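PDB 1HJS: beta-1,4-galactanase from Thielavia heterothallica, which hydrolyses the beta-1,4-galactosidic linkages of type I arabinogalactans, as a family 53 glycoside hydrolase. Local coordinates for residues V20-T25 with Q30-I35; T43-V48 with V243-W248; A96-D101 with S106-N111. All coordinates share one frame; numbering follows the deposited sequence.

Interaction 1. Residues V20-T25 with Q30-I35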
loop_
_atom_site.group_PDB
_atom_site.type_symbol
_atom_site.label_atom_id
_atom_site.label_comp_id
_atom_site.label_asym_id
_atom_site.label_seq_id
_atom_site.Cartn_x
_atom_site.Cartn_y
_atom_site.Cartn_z
ATOM N N VAL A 20 20.788 -2.306 10.883
ATOM C CA VAL A 20 20.320 -0.931 10.950
ATOM C C VAL A 20 19.818 -0.558 12.339
ATOM O O VAL A 20 19.010 -1.266 12.936
ATOM C CB VAL A 20 19.186 -0.663 9.941
ATOM C CG1 VAL A 20 18.696 0.772 10.091
ATOM C CG2 VAL A 20 19.677 -0.904 8.530
ATOM N N SER A 21 20.315 0.563 12.844
ATOM C CA SER A 21 19.916 1.067 14.151
ATOM C C SER A 21 19.208 2.387 13.909
ATOM O O SER A 21 19.851 3.393 13.619
ATOM C CB SER A 21 21.143 1.289 15.034
ATOM O OG SER A 21 20.781 1.975 16.217
ATOM N N TYR A 22 17.884 2.384 14.022
ATOM C CA TYR A 22 17.109 3.590 13.779
ATOM C C TYR A 22 17.184 4.615 14.894
ATOM O O TYR A 22 17.205 4.275 16.078
ATOM C CB TYR A 22 15.656 3.218 13.491
ATOM C CG TYR A 22 15.496 2.497 12.172
ATOM C CD1 TYR A 22 15.723 3.159 10.965
ATOM C CD2 TYR A 22 15.138 1.150 12.130
ATOM C CE1 TYR A 22 15.595 2.496 9.742
ATOM C CE2 TYR A 22 15.009 0.477 10.914
ATOM C CZ TYR A 22 15.236 1.158 9.723
ATOM O OH TYR A 22 15.085 0.503 8.514
ATOM N N LYS A 23 17.215 5.881 14.496
ATOM C CA LYS A 23 17.311 6.980 15.440
ATOM C C LYS A 23 16.319 8.072 15.102
ATOM O O LYS A 23 15.981 8.288 13.929
ATOM C CB LYS A 23 18.732 7.544 15.415
ATOM C CG LYS A 23 19.800 6.464 15.507
ATOM C CD LYS A 23 21.190 7.016 15.249
ATOM C CE LYS A 23 22.237 5.908 15.228
ATOM N NZ LYS A 23 22.048 4.957 14.096
ATOM N N ASN A 24 15.859 8.750 16.148
ATOM C CA ASN A 24 14.920 9.841 15.991
ATOM C C ASN A 24 15.678 11.040 15.448
ATOM O O ASN A 24 16.892 10.979 15.257
ATOM C CB ASN A 24 14.266 10.200 17.332
ATOM C CG ASN A 24 15.277 10.629 18.389
ATOM O OD1 ASN A 24 16.193 11.408 18.119
ATOM N ND2 ASN A 24 15.099 10.130 19.610
ATOM N N THR A 25 14.958 12.129 15.211
ATOM C CA THR A 25 15.560 13.339 14.679
ATOM C C THR A 25 16.665 13.963 15.547
ATOM O O THR A 25 17.497 14.707 15.033
ATOM C CB THR A 25 14.462 14.381 14.356
ATOM O OG1 THR A 25 13.567 14.506 15.468
ATOM C CG2 THR A 25 13.666 13.942 13.131
ATOM N N GLN A 30 16.092 4.612 18.898
ATOM C CA GLN A 30 14.733 4.354 19.344
ATOM C C GLN A 30 14.067 3.394 18.360
ATOM O O GLN A 30 14.408 3.387 17.179
ATOM C CB GLN A 30 13.997 5.694 19.400
ATOM C CG GLN A 30 12.511 5.639 19.653
ATOM C CD GLN A 30 11.941 7.018 19.925
ATOM O OE1 GLN A 30 12.297 7.994 19.261
ATOM N NE2 GLN A 30 11.047 7.106 20.900
ATOM N N PRO A 31 13.130 2.555 18.835
ATOM C CA PRO A 31 12.470 1.624 17.913
ATOM C C PRO A 31 11.787 2.402 16.790
ATOM O O PRO A 31 11.166 3.439 17.029
ATOM C CB PRO A 31 11.471 0.900 18.812
ATOM C CG PRO A 31 12.170 0.890 20.148
ATOM C CD PRO A 31 12.703 2.308 20.224
ATOM N N LEU A 32 11.902 1.902 15.566
ATOM C CA LEU A 32 11.302 2.581 14.423
ATOM C C LEU A 32 9.828 2.931 14.634
ATOM O O LEU A 32 9.408 4.052 14.336
ATOM C CB LEU A 32 11.460 1.727 13.156
ATOM C CG LEU A 32 10.913 2.347 11.865
ATOM C CD1 LEU A 32 11.560 3.703 11.635
ATOM C CD2 LEU A 32 11.182 1.415 10.680
ATOM N N GLU A 33 9.042 1.986 15.150
ATOM C CA GLU A 33 7.621 2.245 15.363
ATOM C C GLU A 33 7.382 3.453 16.267
ATOM O O GLU A 33 6.431 4.210 16.064
ATOM C CB GLU A 33 6.911 1.005 15.942
ATOM C CG GLU A 33 7.456 0.516 17.285
ATOM C CD GLU A 33 8.537 -0.539 17.132
ATOM O OE1 GLU A 33 9.374 -0.417 16.211
ATOM O OE2 GLU A 33 8.561 -1.491 17.945
ATOM N N ASN A 34 8.244 3.640 17.264
ATOM C CA ASN A 34 8.096 4.770 18.173
ATOM C C ASN A 34 8.514 6.070 17.489
ATOM O O ASN A 34 7.948 7.128 17.749
ATOM C CB ASN A 34 8.917 4.539 19.442
ATOM C CG ASN A 34 8.482 3.290 20.187
ATOM O OD1 ASN A 34 7.296 3.100 20.457
ATOM N ND2 ASN A 34 9.435 2.436 20.519
ATOM N N ILE A 35 9.512 5.985 16.618
ATOM C CA ILE A 35 9.962 7.159 15.878
ATOM C C ILE A 35 8.817 7.592 14.961
ATOM O O ILE A 35 8.480 8.771 14.885
ATOM C CB ILE A 35 11.202 6.834 15.019
ATOM C CG1 ILE A 35 12.389 6.502 15.929
ATOM C CG2 ILE A 35 11.535 8.017 14.114
ATOM C CD1 ILE A 35 13.637 6.057 15.187
#
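Tyr22 lays one face of its ring against Leu32, and Ile35 pushes its end methyl in beside it: this is the close-packed half of the contact. CD2 of Leu32 sits 4.2 Å from the centroid of the Tyr22 ring, a CH-pi contact over the face, while Leu32 CB reaches Tyr22 CD2 at 3.9 Å. Val20 CG1 sits over the rim of the opposite face. With CG of Tyr22 anti to the carbonyl carbon (chi1 -68°), the ring lies alongside Leu32, and its OH runs on to a hydrogen bond with the carbonyl of Ala299. Ile35 meets mostly main chain, its CD1 lying 3.4 Å from Lys23 C and 3.9 Å from Tyr22 CB. One nearly straight backbone bond, Gln30 N to Tyr22 O at 3.1 Å (167° at the hydrogen), ties the two sides of the loop together. Toward solvent the fit relaxes. Gln30 stretches out so that OE1 comes to 3.5 Å from Asn24 CB, with the two amide planes almost perpendicular; the amides touch without a hydrogen bond, and Asn24 OD1 accepts one from Asn28 N. Pro31 then stands at the N-cap, and its O receives Ile35 N in the first helical turn. The whole is a loop folded back on the start of helix 32-38, in the connection from strand 4-8 to strand 43-48 of a (beta/alpha)8, or TIM, barrel.

Interaction 2. Residues T43-V48 with V243-W248; sequences TVRQRV and VVETNW
The active-site mouth of the TIM barrel holds this contact, in which Arg45 of strand 43-48 reaches through the barrel interior to Val244 and Glu245. Glu245 is the assigned nucleophile of this clan GH-A enzyme; its side chain comes within about 4 Å of that of Glu135, the assigned proton donor. Arg45 spans the gap because its chain is extended from CG to NE, with CG anti to the backbone N (chi1 -178°). Both terminal nitrogens then converge on a single carboxylate oxygen: NH2 to Glu245 OE2 is 2.9 Å, and NH1 to the same OE2 is a weak bond of 3.1 Å. This salt bridge is not the flat, two-oxygen kind: guanidinium and carboxylate planes stand 67° apart, and the NH2 bond, to the anti lone pair of OE2, is bent (135°), with OE2 out of the guanidinium plane. Glu245 OE1 turns instead to the hydroxyl of Tyr214. Asp8 and Asp79 bind NH1 and NH2 of Arg45 as well; sharing among three acids probably holds the cation's direction. With an alanine here, Glu245 OE2 would probably be left without its two N-H donors, and Asp8 and Asp79 without their shared counter-charge. Farther back along the arginine, the Val244 carbonyl O lies over one guanidinium face, 3.4 Å from Arg45 NE at an angle too poor for a hydrogen bond.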
loop_
_atom_site.group_PDB
_atom_site.type_symbol
_atom_site.label_atom_id
_atom_site.label_comp_id
_atom_site.label_asym_id
_atom_site.label_seq_id
_atom_site.Cartn_x
_atom_site.Cartn_y
_atom_site.Cartn_z
ATOM N N THR A 43 -0.720 4.937 11.283
ATOM C CA THR A 43 -1.008 3.658 10.645
ATOM C C THR A 43 0.185 3.173 9.837
ATOM O O THR A 43 0.843 3.958 9.156
ATOM C CB THR A 43 -2.205 3.774 9.669
ATOM O OG1 THR A 43 -3.287 4.467 10.306
ATOM C CG2 THR A 43 -2.677 2.383 9.236
ATOM N N VAL A 44 0.468 1.879 9.920
ATOM C CA VAL A 44 1.558 1.314 9.149
ATOM C C VAL A 44 1.009 0.252 8.208
ATOM O O VAL A 44 0.127 -0.534 8.571
ATOM C CB VAL A 44 2.669 0.691 10.038
ATOM C CG1 VAL A 44 3.411 1.794 10.779
ATOM C CG2 VAL A 44 2.069 -0.319 11.013
ATOM N N ARG A 45 1.527 0.260 6.987
ATOM C CA ARG A 45 1.132 -0.683 5.953
ATOM C C ARG A 45 2.184 -1.790 5.911
ATOM O O ARG A 45 3.381 -1.524 6.068
ATOM C CB ARG A 45 1.072 0.058 4.614
ATOM C CG ARG A 45 0.620 -0.757 3.404
ATOM C CD ARG A 45 0.583 0.196 2.215
ATOM N NE ARG A 45 0.094 -0.365 0.959
ATOM C CZ ARG A 45 0.880 -0.735 -0.048
ATOM N NH1 ARG A 45 2.200 -0.629 0.058
ATOM N NH2 ARG A 45 0.340 -1.137 -1.194
ATOM N N GLN A 46 1.739 -3.026 5.697
ATOM C CA GLN A 46 2.642 -4.172 5.656
ATOM C C GLN A 46 2.260 -5.146 4.540
ATOM O O GLN A 46 1.095 -5.538 4.417
ATOM C CB GLN A 46 2.602 -4.908 7.003
ATOM C CG GLN A 46 2.910 -4.017 8.197
ATOM C CD GLN A 46 2.814 -4.746 9.526
ATOM O OE1 GLN A 46 2.952 -4.135 10.584
ATOM N NE2 GLN A 46 2.576 -6.055 9.476
ATOM N N ARG A 47 3.235 -5.536 3.726
ATOM C CA ARG A 47 2.962 -6.474 2.646
ATOM C C ARG A 47 3.017 -7.897 3.178
ATOM O O ARG A 47 3.910 -8.252 3.949
ATOM C CB ARG A 47 3.970 -6.308 1.498
ATOM C CG ARG A 47 5.435 -6.321 1.917
ATOM C CD ARG A 47 6.361 -6.249 0.701
ATOM N NE ARG A 47 7.747 -5.981 1.085
ATOM C CZ ARG A 47 8.231 -4.772 1.356
ATOM N NH1 ARG A 47 7.449 -3.703 1.275
ATOM N NH2 ARG A 47 9.496 -4.631 1.739
ATOM N N VAL A 48 2.051 -8.710 2.763
ATOM C CA VAL A 48 1.992 -10.096 3.197
ATOM C C VAL A 48 2.132 -11.028 2.004
ATOM O O VAL A 48 1.371 -10.938 1.045
ATOM C CB VAL A 48 0.651 -10.406 3.900
ATOM C CG1 VAL A 48 0.610 -11.875 4.319
ATOM C CG2 VAL A 48 0.474 -9.498 5.106
ATOM N N VAL A 243 -4.276 7.193 -1.147
ATOM C CA VAL A 243 -3.070 7.011 -1.935
ATOM C C VAL A 243 -2.310 6.101 -0.980
ATOM O O VAL A 243 -1.886 6.536 0.091
ATOM C CB VAL A 243 -2.307 8.335 -2.129
ATOM C CG1 VAL A 243 -0.919 8.056 -2.700
ATOM C CG2 VAL A 243 -3.087 9.246 -3.083
ATOM N N VAL A 244 -2.165 4.837 -1.356
ATOM C CA VAL A 244 -1.515 3.863 -0.489
ATOM C C VAL A 244 -0.027 3.643 -0.720
ATOM O O VAL A 244 0.613 2.890 0.010
ATOM C CB VAL A 244 -2.268 2.516 -0.557
ATOM C CG1 VAL A 244 -3.718 2.739 -0.172
ATOM C CG2 VAL A 244 -2.196 1.930 -1.960
ATOM N N GLU A 245 0.519 4.307 -1.732
ATOM C CA GLU A 245 1.946 4.224 -2.038
ATOM C C GLU A 245 2.371 5.505 -2.739
ATOM O O GLU A 245 1.718 5.939 -3.685
ATOM C CB GLU A 245 2.258 3.034 -2.953
ATOM C CG GLU A 245 2.421 1.697 -2.236
ATOM C CD GLU A 245 2.982 0.614 -3.140
ATOM O OE1 GLU A 245 3.822 0.939 -4.012
ATOM O OE2 GLU A 245 2.599 -0.565 -2.972
ATOM N N THR A 246 3.448 6.116 -2.259
ATOM C CA THR A 246 3.988 7.323 -2.874
ATOM C C THR A 246 5.407 7.548 -2.355
ATOM O O THR A 246 5.776 7.053 -1.282
ATOM C CB THR A 246 3.104 8.569 -2.591
ATOM O OG1 THR A 246 3.489 9.640 -3.469
ATOM C CG2 THR A 246 3.260 9.031 -1.146
ATOM N N ASN A 247 6.198 8.274 -3.137
ATOM C CA ASN A 247 7.594 8.576 -2.821
ATOM C C ASN A 247 7.945 9.938 -3.420
ATOM O O ASN A 247 7.291 10.399 -4.357
ATOM C CB ASN A 247 8.544 7.584 -3.511
ATOM C CG ASN A 247 8.811 6.313 -2.718
ATOM O OD1 ASN A 247 9.469 5.407 -3.228
ATOM N ND2 ASN A 247 8.326 6.241 -1.481
ATOM N N TRP A 248 8.974 10.568 -2.862
ATOM C CA TRP A 248 9.532 11.807 -3.399
ATOM C C TRP A 248 11.013 11.708 -3.064
ATOM O O TRP A 248 11.388 11.436 -1.923
ATOM C CB TRP A 248 8.947 13.079 -2.790
ATOM C CG TRP A 248 9.537 14.274 -3.490
ATOM C CD1 TRP A 248 10.593 15.034 -3.071
ATOM C CD2 TRP A 248 9.185 14.765 -4.791
ATOM N NE1 TRP A 248 10.921 15.964 -4.031
ATOM C CE2 TRP A 248 10.073 15.821 -5.097
ATOM C CE3 TRP A 248 8.206 14.409 -5.733
ATOM C CZ2 TRP A 248 10.014 16.528 -6.306
ATOM C CZ3 TRP A 248 8.145 15.111 -6.935
ATOM C CH2 TRP A 248 9.047 16.161 -7.210
#

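Interaction 3. Residues A96-D101 with S106-N111. With NAG (2-acetamido-2-deoxy-beta-D-glucopyranose), chain E; SO4 (sulfate ion), chain F.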
loop_
_atom_site.group_PDB
_atom_site.type_symbol
_atom_site.label_atom_id
_atom_site.label_comp_id
_atom_site.label_asym_id
_atom_site.label_seq_id
_atom_site.Cartn_x
_atom_site.Cartn_y
_atom_site.Cartn_z
ATOM N N ALA A 96 2.991 -20.867 -4.749
ATOM C CA ALA A 96 3.327 -22.259 -5.019
ATOM C C ALA A 96 2.315 -23.175 -4.338
ATOM O O ALA A 96 1.900 -22.923 -3.212
ATOM C CB ALA A 96 4.734 -22.567 -4.523
ATOM N N GLY A 97 1.907 -24.230 -5.036
ATOM C CA GLY A 97 0.956 -25.164 -4.461
ATOM C C GLY A 97 -0.510 -24.835 -4.675
ATOM O O GLY A 97 -1.373 -25.680 -4.433
ATOM N N TRP A 98 -0.809 -23.621 -5.122
ATOM C CA TRP A 98 -2.199 -23.233 -5.351
ATOM C C TRP A 98 -2.697 -23.742 -6.702
ATOM O O TRP A 98 -1.957 -23.745 -7.685
ATOM C CB TRP A 98 -2.343 -21.712 -5.281
ATOM C CG TRP A 98 -2.271 -21.157 -3.881
ATOM C CD1 TRP A 98 -1.583 -21.680 -2.820
ATOM C CD2 TRP A 98 -2.886 -19.953 -3.405
ATOM N NE1 TRP A 98 -1.736 -20.877 -1.711
ATOM C CE2 TRP A 98 -2.528 -19.810 -2.043
ATOM C CE3 TRP A 98 -3.704 -18.981 -3.995
ATOM C CZ2 TRP A 98 -2.961 -18.729 -1.262
ATOM C CZ3 TRP A 98 -4.135 -17.906 -3.218
ATOM C CH2 TRP A 98 -3.760 -17.792 -1.866
ATOM N N PRO A 99 -3.965 -24.182 -6.764
ATOM C CA PRO A 99 -4.579 -24.700 -7.994
ATOM C C PRO A 99 -4.869 -23.599 -9.012
ATOM O O PRO A 99 -5.099 -22.449 -8.637
ATOM C CB PRO A 99 -5.851 -25.365 -7.485
ATOM C CG PRO A 99 -6.247 -24.467 -6.349
ATOM C CD PRO A 99 -4.921 -24.231 -5.641
ATOM N N SER A 100 -4.868 -23.960 -10.294
ATOM C CA SER A 100 -5.111 -22.999 -11.369
ATOM C C SER A 100 -6.565 -22.842 -11.797
ATOM O O SER A 100 -6.962 -21.770 -12.249
ATOM C CB SER A 100 -4.284 -23.369 -12.605
ATOM O OG SER A 100 -2.898 -23.223 -12.360
ATOM N N ASP A 101 -7.363 -23.901 -11.678
ATOM C CA ASP A 101 -8.756 -23.805 -12.102
ATOM C C ASP A 101 -9.513 -22.839 -11.198
ATOM O O ASP A 101 -9.349 -22.858 -9.980
ATOM C CB ASP A 101 -9.423 -25.182 -12.098
ATOM C CG ASP A 101 -9.593 -25.746 -10.706
ATOM O OD1 ASP A 101 -8.586 -26.167 -10.103
ATOM O OD2 ASP A 101 -10.739 -25.760 -10.216
ATOM N N SER A 106 -10.607 -20.169 -6.309
ATOM C CA SER A 106 -11.476 -19.265 -5.563
ATOM C C SER A 106 -11.620 -19.763 -4.136
ATOM O O SER A 106 -11.625 -18.980 -3.183
ATOM C CB SER A 106 -12.858 -19.188 -6.214
ATOM O OG SER A 106 -12.777 -18.639 -7.515
ATOM N N TRP A 107 -11.731 -21.075 -3.990
ATOM C CA TRP A 107 -11.876 -21.661 -2.672
ATOM C C TRP A 107 -10.574 -21.550 -1.886
ATOM O O TRP A 107 -10.587 -21.279 -0.684
ATOM C CB TRP A 107 -12.303 -23.119 -2.794
ATOM C CG TRP A 107 -13.041 -23.597 -1.593
ATOM C CD1 TRP A 107 -13.582 -22.823 -0.598
ATOM C CD2 TRP A 107 -13.364 -24.950 -1.268
ATOM N NE1 TRP A 107 -14.220 -23.614 0.324
ATOM C CE2 TRP A 107 -14.104 -24.926 -0.062
ATOM C CE3 TRP A 107 -13.102 -26.184 -1.877
ATOM C CZ2 TRP A 107 -14.585 -26.089 0.546
ATOM C CZ3 TRP A 107 -13.584 -27.344 -1.271
ATOM C CH2 TRP A 107 -14.317 -27.285 -0.071
ATOM N N LYS A 108 -9.454 -21.760 -2.572
ATOM C CA LYS A 108 -8.138 -21.672 -1.944
ATOM C C LYS A 108 -7.944 -20.253 -1.420
ATOM O O LYS A 108 -7.479 -20.050 -0.301
ATOM C CB LYS A 108 -7.040 -21.960 -2.971
ATOM C CG LYS A 108 -5.811 -22.693 -2.446
ATOM C CD LYS A 108 -5.447 -22.363 -1.008
ATOM C CE LYS A 108 -4.239 -23.180 -0.576
ATOM N NZ LYS A 108 -4.081 -23.258 0.903
ATOM N N LEU A 109 -8.289 -19.278 -2.255
ATOM C CA LEU A 109 -8.142 -17.871 -1.907
ATOM C C LEU A 109 -8.986 -17.523 -0.688
ATOM O O LEU A 109 -8.549 -16.790 0.200
ATOM C CB LEU A 109 -8.544 -16.998 -3.097
ATOM C CG LEU A 109 -8.394 -15.488 -2.904
ATOM C CD1 LEU A 109 -6.968 -15.158 -2.476
ATOM C CD2 LEU A 109 -8.745 -14.779 -4.198
ATOM N N TYR A 110 -10.203 -18.053 -0.651
ATOM C CA TYR A 110 -11.095 -17.813 0.473
ATOM C C TYR A 110 -10.504 -18.432 1.737
ATOM O O TYR A 110 -10.418 -17.770 2.772
ATOM C CB TYR A 110 -12.476 -18.403 0.175
ATOM C CG TYR A 110 -13.410 -18.424 1.364
ATOM C CD1 TYR A 110 -13.446 -19.525 2.220
ATOM C CD2 TYR A 110 -14.258 -17.350 1.631
ATOM C CE1 TYR A 110 -14.311 -19.561 3.316
ATOM C CE2 TYR A 110 -15.130 -17.373 2.726
ATOM C CZ TYR A 110 -15.147 -18.486 3.561
ATOM O OH TYR A 110 -16.004 -18.530 4.641
ATOM N N ASN A 111 -10.084 -19.692 1.642
ATOM C CA ASN A 111 -9.489 -20.402 2.773
ATOM C C ASN A 111 -8.265 -19.675 3.308
ATOM O O ASN A 111 -8.120 -19.493 4.519
ATOM C CB ASN A 111 -9.056 -21.814 2.370
ATOM C CG ASN A 111 -10.223 -22.734 2.096
ATOM O OD1 ASN A 111 -11.377 -22.392 2.356
ATOM N ND2 ASN A 111 -9.909 -23.911 1.567
HETATM C C1 NAG E . -10.806 -25.043 1.685
HETATM C C2 NAG E . -10.288 -26.185 0.807
HETATM C C3 NAG E . -11.186 -27.419 0.951
HETATM C C4 NAG E . -11.375 -27.786 2.425
HETATM C C5 NAG E . -11.841 -26.561 3.217
HETATM C C6 NAG E . -11.937 -26.842 4.703
HETATM C C7 NAG E . -9.120 -25.731 -1.255
HETATM C C8 NAG E . -9.218 -25.635 -2.771
HETATM N N2 NAG E . -10.264 -25.752 -0.577
HETATM O O3 NAG E . -10.605 -28.515 0.262
HETATM O O4 NAG E . -12.340 -28.823 2.537
HETATM O O5 NAG E . -10.907 -25.473 3.050
HETATM O O6 NAG E . -12.764 -25.888 5.348
HETATM O O7 NAG E . -8.016 -25.789 -0.711
HETATM S S SO4 F . -0.872 -22.119 1.779
HETATM O O1 SO4 F . -1.943 -20.905 1.869
HETATM O O2 SO4 F . -1.653 -23.327 1.964
HETATM O O3 SO4 F . -0.250 -22.083 0.630
HETATM O O4 SO4 F . -0.049 -21.908 2.944
#
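Lys108 turns at an unstaggered chi1 (-145°), kinks at chi2 (-33°) and then runs straight to its tip, which carries its methylenes across one face of the Trp98 indole. The lysine chain crosses the ring at about a right angle, and its CE stands 3.9 Å from the centroid of the five-membered ring, a CH-pi contact. Nearer the backbone, Lys108 CG rests 3.7 Å from Pro99 CD. At the indole's far edge, Trp98 CZ3 touches Leu109 CD1 at 4.0 Å. Past the ring, lysine and tryptophan share a sulfate, probably from the crystallisation liquor: Lys108 NZ gives a 2.7 Å bond to its O2, and Trp98 NE1 a 3.0 Å bond to its O3, which lies in the plane of the indole. Asn51 is a further donor to this anion. About one turn further along the helix, Asn111 ND2 is joined covalently to C1 of the N-acetylglucosamine, with Thr113 completing the Asn-X-Thr glycosylation sequon. The sugar lies over one face of the Trp107 indole, its N2 only 3.2 Å from Trp107 CE3. Trp98 also forms an edge-to-face pair with Tyr112. The loop leading out of strand 75-80 is thus folded along the first turns of helix 102-122, where Leu109 and Ser106 pack on Leu156 of the adjoining helix 150-165.

Overall arrangement
Interaction 2 is the core contact, close to the chain centre, and its chemistry is ionic: buried charges meet across the barrel between strands 43-48 and 240-245. Interactions 1 and 3 lie toward the periphery, 39 Å apart centre to centre, and both fold a loop against the helix it leads into, chiefly through CH-pi and apolar packing around one aromatic ring. They differ at their borders: interaction 1 is closed by a backbone hydrogen bond, whereas interaction 3 gathers a sulfate and a covalently attached sugar. Helix 32-38 of interaction 1 is followed in the chain by strand 43-48 of interaction 2, and residues 96-111 belong to the long chain span between the two strands of interaction 2.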